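Side-chain contacts in tryptophanyl-tRNA synthetase (Aeropyrum pernix, PDB 3A04), which attaches L-tryptophan to its cognate tRNA(Trp) at the expense of ATP, releasing AMP and diphosphate: residues R19-T23 with F24-P28; E31-P34 with L35-K38. All coordinates share one frame; numbering follows the deposited sequence.

In the fold
The two contacts follow one another along the chain, with centres about 19 Å apart. Contact 1 ends the helix 18-22 and leads into strand 27-28, an outermost strand of the mixed sheet, where it runs antiparallel to strand 52-56. Contact 2 is the next helix, 33-38, which lies against helix 58-66. A salt bridge ties them together: Arg-27 NH1 of contact 1 meets Glu-31 OE2 of contact 2. Their centres are about 20 and 22 Å from the centre of the chain. Neither contact includes residues of the HIGH region (Pro-79 to His-87), the KMSKS region (Lys-256 to Ser-260) or the iron-sulfur cluster pocket.

Contact 1 (R19-T23 with F24-P28); sequences RLLRT and FGIRP
Leu-20 brings CD2 up to the edge of the Phe-24 ring, 4.0 Å from CE2. The side chains lie side by side. Leu-21 packs its CB on Ile-26 CB at 4.0 Å, on the side that faces strand 52-56. Its carbonyl oxygen is gripped twice: Phe-24 N and Ile-26 N reach Leu-21 O from opposite faces of its plane. Arg-22 O takes Gly-25 N at 2.9 Å. With the Ile-26 bond this makes a Schellman motif, which ends the helix. Gly-25 is its C-prime residue, with a positive phi of 79°. The extended chain of Arg-22 then runs out past Ile-26 O, a buried oxygen touched by Arg-22 CA in a CA-H...O contact. Arg-27 NH2 lies over one face of the Arg-22 guanidinium, 3.1 Å from Arg-22 NE. The two planes stand 74° apart. The like charges probably repel, which the salt bridge from Arg-27 NH1 to Glu-31 would partly offset. Arg-22 NH2 comes within 3.3 Å of Pro-28 CG. Thr-23 sets CG2 over the centre of the Phe-24 ring, 3.9 Å from the centroid, in a CH-pi contact. Its chi1 of -66° sets OG1 beside the backbone N, which leaves CG2 anti to that N and beside the carbonyl carbon. An alanine in place of Phe-24 would leave Thr-23 CG2 and Leu-20 CD2 without the ring and would probably open a gap toward helix 219-231.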
# COMPACT_ATOMS: atom_id res chain seq x y z
N ARG A 19 -32.32 7.77 16.40
CA ARG A 19 -32.19 9.22 16.46
C ARG A 19 -30.72 9.64 16.33
O ARG A 19 -30.37 10.42 15.46
CB ARG A 19 -32.81 9.79 17.76
CG ARG A 19 -34.33 10.08 17.71
CD ARG A 19 -34.62 11.28 18.64
NE ARG A 19 -35.92 11.27 19.33
CZ ARG A 19 -36.19 10.58 20.44
NH1 ARG A 19 -35.28 9.79 20.99
NH2 ARG A 19 -37.40 10.69 20.99
N LEU A 20 -29.85 9.10 17.16
CA LEU A 20 -28.44 9.47 17.10
C LEU A 20 -27.74 9.09 15.76
O LEU A 20 -26.98 9.88 15.19
CB LEU A 20 -27.70 8.91 18.29
CG LEU A 20 -26.29 9.49 18.33
CD1 LEU A 20 -25.79 9.63 19.77
CD2 LEU A 20 -25.37 8.62 17.48
N LEU A 21 -28.02 7.89 15.27
CA LEU A 21 -27.44 7.49 13.99
C LEU A 21 -27.91 8.36 12.80
O LEU A 21 -27.24 8.39 11.76
CB LEU A 21 -27.67 5.98 13.76
CG LEU A 21 -27.08 5.04 14.82
CD1 LEU A 21 -27.40 3.63 14.45
CD2 LEU A 21 -25.54 5.21 15.00
N ARG A 22 -29.03 9.08 12.94
CA ARG A 22 -29.52 9.96 11.85
C ARG A 22 -28.56 11.10 11.57
O ARG A 22 -28.48 11.61 10.44
CB ARG A 22 -30.92 10.52 12.13
CG ARG A 22 -32.05 9.63 11.69
CD ARG A 22 -33.38 10.07 12.29
NE ARG A 22 -34.38 9.01 12.16
CZ ARG A 22 -35.67 9.22 11.91
NH1 ARG A 22 -36.12 10.47 11.75
NH2 ARG A 22 -36.52 8.20 11.81
N THR A 23 -27.82 11.49 12.60
CA THR A 23 -26.67 12.42 12.50
C THR A 23 -25.71 12.02 11.37
O THR A 23 -25.13 12.88 10.69
CB THR A 23 -25.91 12.42 13.84
OG1 THR A 23 -26.78 13.00 14.82
CG2 THR A 23 -24.54 13.18 13.80
N PHE A 24 -25.56 10.70 11.15
CA PHE A 24 -24.60 10.20 10.17
C PHE A 24 -25.29 9.79 8.89
O PHE A 24 -24.71 9.14 7.98
CB PHE A 24 -23.83 9.06 10.82
CG PHE A 24 -23.11 9.48 12.06
CD1 PHE A 24 -22.06 10.37 11.98
CD2 PHE A 24 -23.53 9.04 13.30
CE1 PHE A 24 -21.40 10.81 13.12
CE2 PHE A 24 -22.87 9.47 14.46
CZ PHE A 24 -21.81 10.34 14.37
N GLY A 25 -26.55 10.18 8.80
CA GLY A 25 -27.35 9.95 7.59
C GLY A 25 -27.85 8.51 7.50
O GLY A 25 -28.26 8.02 6.42
N ILE A 26 -27.80 7.81 8.63
CA ILE A 26 -28.40 6.46 8.69
C ILE A 26 -29.91 6.54 8.96
O ILE A 26 -30.34 7.15 9.95
CB ILE A 26 -27.71 5.63 9.76
CG1 ILE A 26 -26.19 5.60 9.46
CG2 ILE A 26 -28.38 4.26 9.86
CD1 ILE A 26 -25.34 4.94 10.60
N ARG A 27 -30.67 5.89 8.10
CA ARG A 27 -32.13 5.92 8.12
C ARG A 27 -32.77 4.62 8.60
O ARG A 27 -32.15 3.55 8.48
CB ARG A 27 -32.61 6.15 6.69
CG ARG A 27 -31.96 7.38 6.08
CD ARG A 27 -32.86 8.64 6.14
NE ARG A 27 -33.09 9.10 7.50
CZ ARG A 27 -34.23 9.65 7.96
NH1 ARG A 27 -35.32 9.78 7.22
NH2 ARG A 27 -34.29 10.05 9.21
N PRO A 28 -34.04 4.68 9.07
CA PRO A 28 -34.77 3.40 9.33
C PRO A 28 -34.84 2.59 8.07
O PRO A 28 -35.17 3.14 6.97
CB PRO A 28 -36.20 3.85 9.68
CG PRO A 28 -35.94 5.25 10.38
CD PRO A 28 -34.86 5.87 9.42

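Contact 2 (E31-P34 with L35-K38); sequences EVLP and LLRK
The flat peptide carbonyl of Pro-34 meets Lys-38 one helical turn on: Lys-38 N gives a hydrogen bond to Pro-34 O, and the Lys-38 side chain runs alongside that oxygen. Lys-38 CG is anti to its own carbonyl carbon (chi1 -63°), which lays the aliphatic chain back along the turn. Lys-38 CG lies 3.4 Å from Pro-34 O. Further out, Lys-38 NZ is 3.9 Å from Pro-34 CB. Two more hydrogen bonds join the turn: Leu-36 N gives to Val-32 O at 2.8 Å and Arg-37 N to Leu-33 O at 2.9 Å. This is the i to i+4 pattern of an alpha-helix, here the short helix 33-38. Pro-34 has no N-H to give, and in the first turn of a helix none is needed. A water bridges the same spacing just before: it donates to Glu-31 O at 2.6 Å and accepts from Leu-35 N at 2.9 Å. On the flank, Leu-33 and Leu-36 touch through their CD2 atoms at 3.9 Å, their side chains crossing at a slant. Val-32 CG2 is a looser neighbour of Leu-36 CD2, at 4.4 Å. Val-32 and Leu-36 are both buried, and both rest on Leu-62 of helix 58-66.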
# COMPACT_ATOMS: atom_id res chain seq x y z
N GLU A 31 -37.91 2.63 5.36
CA GLU A 31 -38.09 3.60 4.26
C GLU A 31 -37.77 2.98 2.89
O GLU A 31 -38.22 3.48 1.85
CB GLU A 31 -37.26 4.85 4.52
CG GLU A 31 -37.57 5.58 5.85
CD GLU A 31 -36.71 6.87 6.01
OE1 GLU A 31 -35.84 7.16 5.12
OE2 GLU A 31 -36.92 7.60 7.02
N VAL A 32 -37.04 1.85 2.86
CA VAL A 32 -36.78 1.26 1.55
C VAL A 32 -37.77 0.21 1.16
O VAL A 32 -37.63 -0.36 0.09
CB VAL A 32 -35.35 0.64 1.38
CG1 VAL A 32 -34.27 1.67 1.54
CG2 VAL A 32 -35.10 -0.63 2.32
N LEU A 33 -38.78 -0.06 1.98
CA LEU A 33 -39.72 -1.12 1.65
C LEU A 33 -40.33 -0.98 0.26
O LEU A 33 -40.34 -1.95 -0.54
CB LEU A 33 -40.74 -1.39 2.78
CG LEU A 33 -40.04 -1.93 4.05
CD1 LEU A 33 -40.87 -1.91 5.34
CD2 LEU A 33 -39.39 -3.35 3.85
N PRO A 34 -40.79 0.25 -0.08
CA PRO A 34 -41.46 0.41 -1.36
C PRO A 34 -40.42 0.22 -2.48
O PRO A 34 -40.72 -0.40 -3.49
CB PRO A 34 -41.95 1.87 -1.32
CG PRO A 34 -42.15 2.18 0.17
CD PRO A 34 -40.96 1.44 0.80
N LEU A 35 -39.18 0.68 -2.29
CA LEU A 35 -38.17 0.42 -3.33
C LEU A 35 -37.86 -1.06 -3.46
O LEU A 35 -37.66 -1.61 -4.57
CB LEU A 35 -36.88 1.27 -3.09
CG LEU A 35 -37.04 2.66 -3.71
CD1 LEU A 35 -36.06 3.67 -3.13
CD2 LEU A 35 -37.05 2.65 -5.29
N LEU A 36 -37.82 -1.71 -2.30
CA LEU A 36 -37.57 -3.17 -2.28
C LEU A 36 -38.62 -3.91 -3.13
O LEU A 36 -38.29 -4.65 -4.02
CB LEU A 36 -37.58 -3.60 -0.81
CG LEU A 36 -36.69 -4.67 -0.22
CD1 LEU A 36 -35.25 -4.64 -0.66
CD2 LEU A 36 -36.75 -4.56 1.31
N ARG A 37 -39.89 -3.64 -2.88
CA ARG A 37 -40.97 -4.08 -3.84
C ARG A 37 -40.74 -3.78 -5.35
O ARG A 37 -40.82 -4.68 -6.19
CB ARG A 37 -42.27 -3.42 -3.46
CG ARG A 37 -42.86 -3.84 -2.10
CD ARG A 37 -44.36 -3.39 -1.99
NE ARG A 37 -45.13 -3.67 -3.21
CZ ARG A 37 -45.75 -4.82 -3.48
NH1 ARG A 37 -45.70 -5.85 -2.61
NH2 ARG A 37 -46.44 -4.96 -4.62
N LYS A 38 -40.45 -2.52 -5.67
CA LYS A 38 -40.31 -2.16 -7.07
C LYS A 38 -39.16 -2.94 -7.67
O LYS A 38 -39.22 -3.35 -8.83
CB LYS A 38 -40.14 -0.63 -7.25
CG LYS A 38 -41.38 0.21 -6.77
CD LYS A 38 -41.01 1.71 -6.59
CE LYS A 38 -41.95 2.48 -5.65
NZ LYS A 38 -41.16 3.46 -4.79
O HOH W 1 -38.43 3.04 -0.75